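Protein with a SET domain within carboxy region (Cryptosporidium parvum, PDB 4LDG) probably acts as a histone H4K20 methyltransferase of the SET8 type, with its SET domain in the carboxy-terminal part of a longer protein. Local coordinates at residues Arg190-Tyr195 with Asp207-Cys212; Phe163-Lys168 with Phe215-Leu220. All coordinates share one frame; numbering follows the deposited sequence.

In the fold
Both contacts lie within the SET domain, their centres about 12 Å apart. Along the chain the order is 163-168, 190-195, 207-212 and 215-220, so contact 1 falls wholly between the two segments of contact 2. Contact 1 lies at the end of the sheet of strands 170-172, 202-207 and 194-199, where the last two pair, about 16 Å from the chain centre. Contact 2 starts from strand 163-166, an outer strand of the other three-stranded sheet, and its centre lies about 4 Å from that of the chain. Segments 207-212 and 215-220 share one loop, which leaves the first sheet at Asp207 and at 215-220 packs against the edge strand of the other. Arg219 ties the contacts together by a cation-pi interaction with Tyr193.

Contact 1 of 2, residues Arg190-Tyr195 with Asp207-Cys212; sequences RGCYMY and DATEEC
Thr209 lays its side chain against the backbone of 191-193, its CG2 3.6 Å from Gly191 O and its OG1 taking the N-H of Tyr193 (N to OG1 3.1 Å). The site is the open end of the antiparallel pair formed by strands 194-199 and 202-207 of the SET domain: Met194 and Asp207 make a non-hydrogen-bonded bridge there, with their side chains on the same face of the sheet. Beyond the bridge the backbone bond from Ala208 N to Tyr193 O still holds at 2.8 Å, after which the threonine hydroxyl takes the place of a main-chain acceptor. Tyr193 sets CB 4.3 Å from Ala208 CB, its ring passing obliquely by Ala208 O and Thr209 CA and engaging Arg219 in a cation-pi interaction. At the more exposed end, Arg190, its chain bent at chi2 and chi3, brings its guanidinium near Thr209, with CG2 towards one face at the NH2 end. In the conformer given for Glu210, one of two and so less certain, a salt bridge forms: Arg190 NH2 meets Glu210 OE1 at 3.1 Å on the syn side, OE1 lying 3° from the guanidinium plane, whereas NH1 adds a weak bond to the same oxygen. Asp207 turns its carboxylate towards Thr209 by holding CG opposite its own N (chi1 -176°). Thr209 OG1 donates to the syn lone pair of Asp207 OD1 at 2.7 Å, and Thr209 N, coming from above the carboxylate plane, 43° out of it, reaches the same oxygen and closes an Asx turn. OD2 is hydrogen-bonded to Tyr185 OH of helix 175-187. These bonds to both oxygens fix the carboxylate's rotation, and Met194 CG packs 3.5 Å from Asp207 OD1.

Contact 2 of 2, residues Phe163-Lys168 with Phe215-Leu220; sequences FVLEYK and FGPGRL
Lys168 starts its side chain against the carbonyl of Phe215: CB is 3.4 Å from Phe215 O, CG stands a little farther from that oxygen, and CD returns to 3.7 Å from Phe215 O. The chain has CG beside the backbone N (chi1 -69°) and is extended from there on, which carries the tip away from 215-220 to Glu135, whose OE1 forms a salt bridge with NZ. In return, the base of the Phe215 side chain lies by the Lys168 carbonyl, with CG 3.9 Å from Lys168 O.

This is a contact of the SET domain between edge strand 163-166, with the residues after it, and the loop that carries a short 3-10 segment. Leu165 supplies the apolar part, crossing the Pro217 ring at about a right angle with CD1 3.8 Å from Pro217 CG. The main chains come close at Gly218, which has no side chain: Gly218 CA lies 4.4 Å from Glu166 O. Tyr167 extends beside the 3-10 segment, CE1 3.8 Å from Arg219 CA; at its edge, in the ring plane, water 2 links the OH to Arg219 O.

No direct hydrogen bond joins the two segments, and waters do that work. Water 1 donates to Glu166 O (2.8 Å) and to Phe215 O, and accepts from Gly218 N. Water 3 donates to Lys168 O and also to Phe215 O (3.0 Å), and accepts weakly from Arg219 N. Phe215 O thus receives two water protons. The polar link between the segments therefore runs through ordered water at these backbone atoms, with Leu165 on Pro217 as the apolar contact.

Contact 1 of 2, residues Arg190-Tyr195 with Asp207-Cys212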
# COMPACT_ATOMS: atom_id res chain seq x y z
N ARG A 190 -0.60 -1.36 24.86
CA ARG A 190 -0.18 -1.71 23.53
C ARG A 190 -0.43 -0.51 22.65
O ARG A 190 -1.36 0.30 22.88
CB ARG A 190 -0.93 -2.92 23.02
CG ARG A 190 -0.35 -4.21 23.56
CD ARG A 190 -0.33 -5.29 22.50
NE ARG A 190 -1.61 -5.97 22.35
CZ ARG A 190 -1.98 -6.69 21.28
NH1 ARG A 190 -3.16 -7.28 21.28
NH2 ARG A 190 -1.19 -6.81 20.21
N GLY A 191 0.41 -0.36 21.65
CA GLY A 191 0.09 0.58 20.60
C GLY A 191 -1.21 0.18 19.93
O GLY A 191 -1.85 -0.81 20.29
N CYS A 192 -1.59 0.93 18.92
CA CYS A 192 -2.85 0.69 18.29
C CYS A 192 -2.79 1.29 16.90
O CYS A 192 -2.64 2.51 16.74
CB CYS A 192 -3.92 1.30 19.17
SG CYS A 192 -5.48 1.61 18.39
N TYR A 193 -2.84 0.43 15.89
CA TYR A 193 -2.74 0.86 14.51
C TYR A 193 -4.12 0.67 13.90
O TYR A 193 -4.37 -0.30 13.20
CB TYR A 193 -1.72 -0.00 13.75
CG TYR A 193 -0.26 0.13 14.17
CD1 TYR A 193 0.62 0.90 13.44
CD2 TYR A 193 0.24 -0.56 15.27
CE1 TYR A 193 1.96 1.00 13.79
CE2 TYR A 193 1.58 -0.46 15.64
CZ TYR A 193 2.44 0.32 14.89
OH TYR A 193 3.76 0.43 15.23
N MET A 194 -5.03 1.58 14.20
CA MET A 194 -6.39 1.48 13.73
C MET A 194 -6.68 2.66 12.84
O MET A 194 -6.23 3.78 13.11
CB MET A 194 -7.39 1.43 14.88
CG MET A 194 -7.20 0.24 15.80
SD MET A 194 -8.41 0.08 17.14
CE MET A 194 -9.92 -0.27 16.28
N TYR A 195 -7.44 2.40 11.79
CA TYR A 195 -7.77 3.43 10.84
C TYR A 195 -9.28 3.47 10.62
O TYR A 195 -9.86 2.62 9.91
CB TYR A 195 -7.03 3.18 9.53
CG TYR A 195 -7.05 4.35 8.62
CD1 TYR A 195 -5.94 5.14 8.46
CD2 TYR A 195 -8.21 4.72 7.96
CE1 TYR A 195 -5.97 6.24 7.64
CE2 TYR A 195 -8.24 5.82 7.14
CZ TYR A 195 -7.13 6.59 6.99
OH TYR A 195 -7.14 7.70 6.17
N ASP A 207 -8.35 -2.44 11.70
CA ASP A 207 -7.45 -2.69 12.81
C ASP A 207 -6.24 -3.49 12.34
O ASP A 207 -6.35 -4.68 12.15
CB ASP A 207 -8.15 -3.46 13.94
CG ASP A 207 -7.26 -3.63 15.15
OD1 ASP A 207 -6.17 -3.05 15.12
OD2 ASP A 207 -7.63 -4.36 16.12
N ALA A 208 -5.09 -2.82 12.21
CA ALA A 208 -3.82 -3.49 11.86
C ALA A 208 -2.86 -3.66 13.07
O ALA A 208 -1.65 -3.82 12.90
CB ALA A 208 -3.13 -2.70 10.75
N THR A 209 -3.42 -3.67 14.29
CA THR A 209 -2.60 -3.75 15.52
C THR A 209 -1.84 -5.06 15.64
O THR A 209 -0.64 -5.03 15.89
CB THR A 209 -3.45 -3.52 16.78
OG1 THR A 209 -4.09 -2.25 16.68
CG2 THR A 209 -2.59 -3.56 18.03
N GLU A 210 -2.49 -6.20 15.43
CA GLU A 210 -1.78 -7.47 15.51
C GLU A 210 -0.58 -7.44 14.54
O GLU A 210 -0.66 -6.92 13.43
CB GLU A 210 -2.70 -8.68 15.25
CG GLU A 210 -3.99 -8.75 16.08
CD GLU A 210 -3.81 -8.54 17.58
OE1 GLU A 210 -2.66 -8.40 18.06
OE2 GLU A 210 -4.85 -8.51 18.30
N GLU A 211 0.54 -7.98 15.00
CA GLU A 211 1.78 -7.97 14.23
C GLU A 211 1.76 -9.19 13.32
O GLU A 211 2.45 -10.18 13.58
CB GLU A 211 3.00 -7.98 15.15
N CYS A 212 0.97 -9.11 12.26
CA CYS A 212 0.85 -10.18 11.28
C CYS A 212 1.59 -9.78 10.02
O CYS A 212 1.30 -8.74 9.43
CB CYS A 212 -0.61 -10.44 10.96
SG CYS A 212 -1.59 -10.93 12.40

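Contact 2 of 2, residues Phe163-Lys168 with Phe215-Leu220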
# COMPACT_ATOMS: atom_id res chain seq x y z
N PHE A 163 0.05 3.05 -7.40
CA PHE A 163 -0.40 2.26 -6.25
C PHE A 163 0.81 2.08 -5.35
O PHE A 163 1.84 1.59 -5.81
CB PHE A 163 -0.93 0.89 -6.70
CG PHE A 163 -1.58 0.09 -5.60
CD1 PHE A 163 -2.93 0.23 -5.33
CD2 PHE A 163 -0.84 -0.83 -4.85
CE1 PHE A 163 -3.54 -0.50 -4.31
CE2 PHE A 163 -1.43 -1.56 -3.82
CZ PHE A 163 -2.78 -1.38 -3.54
N VAL A 164 0.70 2.45 -4.06
CA VAL A 164 1.85 2.24 -3.16
C VAL A 164 1.70 0.94 -2.36
O VAL A 164 2.46 -0.03 -2.54
CB VAL A 164 2.07 3.49 -2.29
CG1 VAL A 164 3.22 3.31 -1.31
CG2 VAL A 164 2.37 4.68 -3.20
N LEU A 165 0.69 0.88 -1.50
CA LEU A 165 0.48 -0.27 -0.61
C LEU A 165 -0.96 -0.28 -0.21
O LEU A 165 -1.60 0.79 -0.14
CB LEU A 165 1.29 -0.10 0.68
CG LEU A 165 2.81 -0.23 0.67
CD1 LEU A 165 3.36 0.29 2.00
CD2 LEU A 165 3.26 -1.67 0.43
N GLU A 166 -1.48 -1.45 0.11
CA GLU A 166 -2.81 -1.51 0.68
C GLU A 166 -2.65 -1.32 2.17
O GLU A 166 -1.68 -1.78 2.74
CB GLU A 166 -3.51 -2.84 0.38
CG GLU A 166 -4.92 -2.92 0.94
CD GLU A 166 -5.64 -4.22 0.68
OE1 GLU A 166 -5.12 -5.08 -0.06
OE2 GLU A 166 -6.76 -4.39 1.23
N TYR A 167 -3.60 -0.63 2.80
CA TYR A 167 -3.64 -0.58 4.25
C TYR A 167 -4.40 -1.82 4.72
O TYR A 167 -5.62 -1.83 4.78
CB TYR A 167 -4.31 0.69 4.75
CG TYR A 167 -4.04 0.98 6.21
CD1 TYR A 167 -2.97 1.79 6.57
CD2 TYR A 167 -4.82 0.45 7.22
CE1 TYR A 167 -2.69 2.07 7.89
CE2 TYR A 167 -4.55 0.72 8.56
CZ TYR A 167 -3.47 1.54 8.88
OH TYR A 167 -3.17 1.86 10.17
N LYS A 168 -3.67 -2.88 5.00
CA LYS A 168 -4.25 -4.16 5.42
C LYS A 168 -4.46 -4.30 6.91
O LYS A 168 -3.69 -3.79 7.70
CB LYS A 168 -3.33 -5.29 4.97
CG LYS A 168 -3.31 -5.47 3.47
CD LYS A 168 -2.22 -6.42 3.03
CE LYS A 168 -2.55 -6.92 1.65
NZ LYS A 168 -1.33 -7.43 0.97
N PHE A 215 -0.06 -8.32 6.90
CA PHE A 215 -0.50 -6.90 6.83
C PHE A 215 0.45 -5.98 6.07
O PHE A 215 0.04 -4.96 5.51
CB PHE A 215 -0.76 -6.33 8.22
CG PHE A 215 -1.90 -7.00 8.96
CD1 PHE A 215 -2.82 -7.82 8.30
CD2 PHE A 215 -2.08 -6.75 10.31
CE1 PHE A 215 -3.87 -8.41 8.99
CE2 PHE A 215 -3.12 -7.35 11.00
CZ PHE A 215 -4.02 -8.17 10.34
N GLY A 216 1.72 -6.36 5.99
CA GLY A 216 2.66 -5.56 5.22
C GLY A 216 3.06 -4.31 5.99
O GLY A 216 2.77 -4.20 7.16
N PRO A 217 3.74 -3.38 5.33
CA PRO A 217 4.33 -2.27 6.04
C PRO A 217 3.51 -1.00 6.00
O PRO A 217 3.96 0.02 6.50
CB PRO A 217 5.64 -2.05 5.29
CG PRO A 217 5.30 -2.43 3.89
CD PRO A 217 4.35 -3.58 4.01
N GLY A 218 2.32 -1.07 5.41
CA GLY A 218 1.42 0.07 5.28
C GLY A 218 1.14 0.72 6.62
O GLY A 218 1.20 1.95 6.75
N ARG A 219 0.85 -0.11 7.61
CA ARG A 219 0.48 0.34 8.94
C ARG A 219 1.59 1.10 9.70
O ARG A 219 1.29 1.75 10.69
CB ARG A 219 0.06 -0.87 9.79
CG ARG A 219 1.20 -1.82 10.14
CD ARG A 219 0.69 -3.22 10.45
NE ARG A 219 1.72 -3.96 11.17
CZ ARG A 219 1.92 -3.92 12.49
NH1 ARG A 219 1.13 -3.22 13.30
NH2 ARG A 219 2.91 -4.62 13.02
N LEU A 220 2.84 0.96 9.24
CA LEU A 220 4.00 1.56 9.89
C LEU A 220 4.36 2.95 9.38
O LEU A 220 5.28 3.57 9.86
CB LEU A 220 5.21 0.67 9.69
CG LEU A 220 5.09 -0.80 10.08
CD1 LEU A 220 6.38 -1.52 9.73
CD2 LEU A 220 4.81 -0.90 11.57
O HOH W 1 0.58 -3.11 3.66
O HOH W 2 -0.84 3.35 10.54
O HOH W 3 -1.00 -2.45 6.89